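Local coordinates for ABM domain-containing protein (Caulobacter crescentus, PDB 3BM7) that is of unknown function but has a ferredoxin-like fold and is probably a monooxygenase of the antibiotic-biosynthesis type, at residues E38-D43 with K92-A97; L42-K47 with L56-T61. One frame throughout, in Å; residues are numbered along the deposited sequence. Where two conformers were deposited one is given.

Interaction 1: residues E38-D43 with K92-A97; sequences EKVFLD and KAAGAA
While Glu-38 OE2 is gripped by both Arg-62 NE in a salt bridge and Tyr-70 OH in a hydrogen bond, Val-40, farther along the same helix, presses onto Ala-94 and Ala-97. The contact is apolar and rests on one methyl group. With CG1 anti to the backbone N (chi1 174°), Val-40 points this methyl at helix 89-98, and CG1 is 3.9 Å from Ala-97 CB. A second neighbour is the backbone itself: Val-40 CG1 stands 3.8 Å from Ala-94 O, in van der Waals contact. The methyl of Ala-94 is slightly farther away, its CB 4.2 Å from Val-40 CG1. Ala-94 and Ala-97, a turn apart, thus offer a shallow seat for the branched side chain. Their small size lets the backbones come near, and Val-40 CA lies 6.4 Å from Ala-94 CA. Elsewhere on helix 34-51, Glu-38 and Leu-42 pack against Val-114 of the second subunit. The joint is modest in extent, burying 113 Å² in all. It fastens helix 34-51, the crossover between strands 21-29 and 55-62, to helix 89-98, the last helix before strand 102-113.

Interaction 2: residues L42-K47 with L56-T61; sequences LDLAAK and LVYQLT
Tyr-58 meets the helix through the rim of its ring, with Ala-45 and Leu-44 as its apolar partners. The methyl of Ala-45 lies in the ring plane, at the edge, with CB 3.7 Å from Tyr-58 CD2. The backbone is close as well, since Ala-45 CA is 3.8 Å from the same CD2; the small Ala-45 lets the ring edge come up to the helix backbone. Tyr-58 CG is anti to the backbone N (chi1 -160°), which sends the ring across the helix, past Ala-45, and brings its hydroxyl to Leu-44. There Leu-44 CD2 comes to 3.5 Å from Tyr-58 OH, the two side chains crossing at about a right angle. Leu-42 and Leu-60 approach more loosely, their CD2 atoms 4.6 Å apart.

This is helix-on-sheet packing in a ferredoxin-like fold. Strand 55-62 is the outermost strand on its side within the chain, but at Thr-61 it pairs antiparallel with a strand of the second subunit, continuing the sheet across the interface. At the other end, Leu-56 and Val-57 both face Leu-75 in a classic beta bulge.

Two side-chain polar interactions lie within the segments. Gln-59 folds its side chain forward along the strand, toward the next residue, and NE2 donates to Leu-60 O at 3.0 Å with a nearly straight N-H...O angle of 173°. The acceptor lies in the amide plane of Gln-59, whereas the donor is tilted 26° from the carbonyl plane. The same NE2 has a weak second bond to Val-114 O of the second subunit. One turn apart on the helix, Lys-47 NZ makes a salt bridge of 2.7 Å to the syn lone pair of Asp-43 OD2, less certain because Asp-43 was deposited in two conformers.

Overall arrangement
Both interactions start from helix 34-51, share Leu-42 and Asp-43, and have centres about 10 Å apart. Interaction 1 joins this helix to helix 89-98, interaction 2 to strand 55-62, so the helix packs on two partners at once. They meet directly: Phe-41 CZ lies 3.6 Å from Tyr-58 OH, and Phe-41 CD1 is 3.8 Å from Leu-60 CD2. Leu-44, which touches Tyr-58 in interaction 2, also packs by its CD2 against Ala-94 CB of interaction 1, at 3.9 Å. Val-114 of the second subunit packs on Leu-42, a residue of both helix segments, bringing the dimer interface up to this helix.

Interaction 1: residues E38-D43 with K92-A97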
loop_
_atom_site.group_PDB
_atom_site.type_symbol
_atom_site.label_atom_id
_atom_site.label_comp_id
_atom_site.label_asym_id
_atom_site.label_seq_id
_atom_site.Cartn_x
_atom_site.Cartn_y
_atom_site.Cartn_z
ATOM N N GLU A 38 -8.397 -7.789 -14.723
ATOM C CA GLU A 38 -8.189 -8.508 -13.464
ATOM C C GLU A 38 -7.639 -9.919 -13.661
ATOM O O GLU A 38 -6.790 -10.380 -12.903
ATOM C CB GLU A 38 -9.449 -8.538 -12.579
ATOM C CG GLU A 38 -9.825 -7.150 -12.059
ATOM C CD GLU A 38 -11.008 -7.141 -11.127
ATOM O OE1 GLU A 38 -11.403 -8.231 -10.676
ATOM O OE2 GLU A 38 -11.557 -6.044 -10.876
ATOM N N LYS A 39 -8.112 -10.608 -14.696
ATOM C CA LYS A 39 -7.579 -11.937 -14.973
ATOM C C LYS A 39 -6.095 -11.925 -15.288
ATOM O O LYS A 39 -5.350 -12.744 -14.743
ATOM C CB LYS A 39 -8.357 -12.597 -16.125
ATOM C CG LYS A 39 -7.906 -14.031 -16.385
ATOM N N VAL A 40 -5.654 -10.996 -16.141
ATOM C CA VAL A 40 -4.242 -10.893 -16.471
ATOM C C VAL A 40 -3.453 -10.483 -15.232
ATOM O O VAL A 40 -2.397 -11.052 -14.938
ATOM C CB VAL A 40 -4.002 -9.866 -17.561
ATOM C CG1 VAL A 40 -2.495 -9.666 -17.802
ATOM C CG2 VAL A 40 -4.729 -10.294 -18.854
ATOM N N PHE A 41 -3.959 -9.489 -14.501
ATOM C CA PHE A 41 -3.237 -9.044 -13.334
ATOM C C PHE A 41 -3.103 -10.139 -12.259
ATOM O O PHE A 41 -2.042 -10.300 -11.660
ATOM C CB PHE A 41 -3.827 -7.775 -12.710
ATOM C CG PHE A 41 -2.842 -7.099 -11.805
ATOM C CD1 PHE A 41 -2.637 -7.554 -10.524
ATOM C CD2 PHE A 41 -2.031 -6.111 -12.293
ATOM C CE1 PHE A 41 -1.645 -6.971 -9.736
ATOM C CE2 PHE A 41 -1.062 -5.522 -11.493
ATOM C CZ PHE A 41 -0.893 -5.976 -10.231
ATOM N N LEU A 42 -4.179 -10.849 -11.981
ATOM C CA LEU A 42 -4.096 -11.888 -10.948
ATOM C C LEU A 42 -3.167 -13.027 -11.331
ATOM O O LEU A 42 -2.502 -13.604 -10.487
ATOM C CB LEU A 42 -5.481 -12.388 -10.560
ATOM C CG LEU A 42 -6.349 -11.387 -9.798
ATOM C CD1 LEU A 42 -7.750 -11.922 -9.591
ATOM C CD2 LEU A 42 -5.680 -11.013 -8.441
ATOM N N ASP A 43 -3.130 -13.347 -12.616
ATOM C CA ASP A 43 -2.209 -14.343 -13.112
ATOM C C ASP A 43 -0.763 -13.857 -12.905
ATOM O O ASP A 43 0.097 -14.619 -12.477
ATOM C CB ASP A 43 -2.514 -14.611 -14.579
ATOM C CG ASP A 43 -1.543 -15.556 -15.202
ATOM O OD1 ASP A 43 -1.777 -16.772 -15.134
ATOM O OD2 ASP A 43 -0.551 -15.079 -15.772
ATOM N N LYS A 92 6.852 -8.565 -18.330
ATOM C CA LYS A 92 6.773 -7.949 -19.644
ATOM C C LYS A 92 5.579 -8.459 -20.464
ATOM O O LYS A 92 4.878 -7.638 -21.081
ATOM C CB LYS A 92 8.108 -8.101 -20.376
ATOM C CG LYS A 92 9.247 -7.294 -19.725
ATOM C CD LYS A 92 10.567 -7.366 -20.467
ATOM C CE LYS A 92 11.136 -8.757 -20.570
ATOM N NZ LYS A 92 12.363 -8.797 -21.410
ATOM N N ALA A 93 5.324 -9.758 -20.439
ATOM C CA ALA A 93 4.212 -10.364 -21.162
ATOM C C ALA A 93 2.905 -9.839 -20.573
ATOM O O ALA A 93 1.966 -9.512 -21.305
ATOM C CB ALA A 93 4.267 -11.891 -21.093
ATOM N N ALA A 94 2.827 -9.775 -19.241
ATOM C CA ALA A 94 1.586 -9.272 -18.618
ATOM C C ALA A 94 1.308 -7.823 -18.971
ATOM O O ALA A 94 0.170 -7.459 -19.278
ATOM C CB ALA A 94 1.646 -9.443 -17.081
ATOM N N GLY A 95 2.335 -6.985 -18.960
ATOM C CA GLY A 95 2.210 -5.603 -19.341
ATOM C C GLY A 95 1.663 -5.470 -20.761
ATOM O O GLY A 95 0.763 -4.671 -21.008
ATOM N N ALA A 96 2.194 -6.266 -21.686
ATOM C CA ALA A 96 1.702 -6.267 -23.077
ATOM C C ALA A 96 0.230 -6.669 -23.180
ATOM O O ALA A 96 -0.525 -6.125 -24.006
ATOM C CB ALA A 96 2.560 -7.218 -23.936
ATOM N N ALA A 97 -0.175 -7.632 -22.350
ATOM C CA ALA A 97 -1.556 -8.126 -22.335
ATOM C C ALA A 97 -2.515 -7.093 -21.701
ATOM O O ALA A 97 -3.662 -6.976 -22.132
ATOM C CB ALA A 97 -1.639 -9.486 -21.608
#

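Interaction 2: residues L42-K47 with L56-T61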
loop_
_atom_site.group_PDB
_atom_site.type_symbol
_atom_site.label_atom_id
_atom_site.label_comp_id
_atom_site.label_asym_id
_atom_site.label_seq_id
_atom_site.Cartn_x
_atom_site.Cartn_y
_atom_site.Cartn_z
ATOM N N LEU A 42 -4.179 -10.849 -11.981
ATOM C CA LEU A 42 -4.096 -11.888 -10.948
ATOM C C LEU A 42 -3.167 -13.027 -11.331
ATOM O O LEU A 42 -2.502 -13.604 -10.487
ATOM C CB LEU A 42 -5.481 -12.388 -10.560
ATOM C CG LEU A 42 -6.349 -11.387 -9.798
ATOM C CD1 LEU A 42 -7.750 -11.922 -9.591
ATOM C CD2 LEU A 42 -5.680 -11.013 -8.441
ATOM N N ASP A 43 -3.130 -13.347 -12.616
ATOM C CA ASP A 43 -2.209 -14.343 -13.112
ATOM C C ASP A 43 -0.763 -13.857 -12.905
ATOM O O ASP A 43 0.097 -14.619 -12.477
ATOM C CB ASP A 43 -2.514 -14.611 -14.579
ATOM C CG ASP A 43 -1.543 -15.556 -15.202
ATOM O OD1 ASP A 43 -1.777 -16.772 -15.134
ATOM O OD2 ASP A 43 -0.551 -15.079 -15.772
ATOM N N LEU A 44 -0.506 -12.589 -13.200
ATOM C CA LEU A 44 0.801 -11.966 -12.945
ATOM C C LEU A 44 1.153 -12.037 -11.444
ATOM O O LEU A 44 2.235 -12.480 -11.031
ATOM C CB LEU A 44 0.821 -10.520 -13.429
ATOM C CG LEU A 44 2.035 -9.686 -12.993
ATOM C CD1 LEU A 44 3.364 -10.310 -13.519
ATOM C CD2 LEU A 44 1.844 -8.225 -13.402
ATOM N N ALA A 45 0.211 -11.632 -10.617
ATOM C CA ALA A 45 0.466 -11.607 -9.176
ATOM C C ALA A 45 0.814 -12.954 -8.599
ATOM O O ALA A 45 1.716 -13.052 -7.778
ATOM C CB ALA A 45 -0.746 -10.982 -8.451
ATOM N N ALA A 46 0.148 -14.032 -9.046
ATOM C CA ALA A 46 0.481 -15.342 -8.601
ATOM C C ALA A 46 1.925 -15.701 -8.982
ATOM O O ALA A 46 2.617 -16.315 -8.195
ATOM C CB ALA A 46 -0.524 -16.375 -9.190
ATOM N N LYS A 47 2.364 -15.348 -10.191
ATOM C CA LYS A 47 3.731 -15.584 -10.633
ATOM C C LYS A 47 4.766 -14.797 -9.808
ATOM O O LYS A 47 5.814 -15.337 -9.401
ATOM C CB LYS A 47 3.863 -15.310 -12.138
ATOM C CG LYS A 47 3.086 -16.357 -12.977
ATOM C CD LYS A 47 3.031 -16.053 -14.468
ATOM C CE LYS A 47 2.095 -17.084 -15.181
ATOM N NZ LYS A 47 1.589 -16.607 -16.512
ATOM N N LEU A 56 7.676 -8.799 -1.171
ATOM C CA LEU A 56 7.061 -9.035 0.123
ATOM C C LEU A 56 5.537 -8.846 0.137
ATOM O O LEU A 56 4.832 -9.566 0.859
ATOM C CB LEU A 56 7.705 -8.141 1.189
ATOM C CG LEU A 56 9.236 -8.225 1.294
ATOM C CD1 LEU A 56 9.747 -7.288 2.367
ATOM C CD2 LEU A 56 9.659 -9.665 1.580
ATOM N N VAL A 57 5.068 -7.924 -0.672
ATOM C CA VAL A 57 3.639 -7.606 -0.841
ATOM C C VAL A 57 3.378 -7.299 -2.308
ATOM O O VAL A 57 4.126 -6.524 -2.937
ATOM C CB VAL A 57 3.222 -6.415 0.034
ATOM C CG1 VAL A 57 1.695 -6.097 -0.149
ATOM C CG2 VAL A 57 3.586 -6.694 1.511
ATOM N N TYR A 58 2.293 -7.840 -2.856
ATOM C CA TYR A 58 1.901 -7.540 -4.197
ATOM C C TYR A 58 0.400 -7.700 -4.298
ATOM O O TYR A 58 -0.100 -8.764 -4.641
ATOM C CB TYR A 58 2.635 -8.465 -5.190
ATOM C CG TYR A 58 2.659 -7.936 -6.577
ATOM C CD1 TYR A 58 3.491 -6.909 -6.957
ATOM C CD2 TYR A 58 1.812 -8.476 -7.560
ATOM C CE1 TYR A 58 3.502 -6.406 -8.254
ATOM C CE2 TYR A 58 1.800 -7.984 -8.828
ATOM C CZ TYR A 58 2.655 -6.993 -9.215
ATOM O OH TYR A 58 2.656 -6.481 -10.484
ATOM N N GLN A 59 -0.334 -6.652 -3.987
ATOM C CA GLN A 59 -1.761 -6.771 -3.722
ATOM C C GLN A 59 -2.537 -5.772 -4.577
ATOM O O GLN A 59 -2.539 -4.508 -4.383
ATOM C CB GLN A 59 -2.068 -6.519 -2.245
ATOM C CG GLN A 59 -3.549 -6.658 -1.956
ATOM C CD GLN A 59 -4.019 -8.074 -2.203
ATOM O OE1 GLN A 59 -3.528 -9.049 -1.575
ATOM N NE2 GLN A 59 -4.975 -8.224 -3.125
ATOM N N LEU A 60 -3.284 -6.313 -5.556
ATOM C CA LEU A 60 -4.211 -5.525 -6.313
ATOM C C LEU A 60 -5.404 -5.122 -5.448
ATOM O O LEU A 60 -5.962 -5.949 -4.736
ATOM C CB LEU A 60 -4.754 -6.348 -7.488
ATOM C CG LEU A 60 -5.603 -5.577 -8.489
ATOM C CD1 LEU A 60 -4.869 -4.454 -9.231
ATOM C CD2 LEU A 60 -6.227 -6.617 -9.503
ATOM N N THR A 61 -5.779 -3.870 -5.540
ATOM C CA THR A 61 -7.002 -3.341 -4.896
ATOM C C THR A 61 -7.798 -2.466 -5.822
ATOM O O THR A 61 -7.256 -1.893 -6.777
ATOM C CB THR A 61 -6.655 -2.504 -3.601
ATOM O OG1 THR A 61 -6.197 -1.189 -3.971
ATOM C CG2 THR A 61 -5.652 -3.271 -2.689
#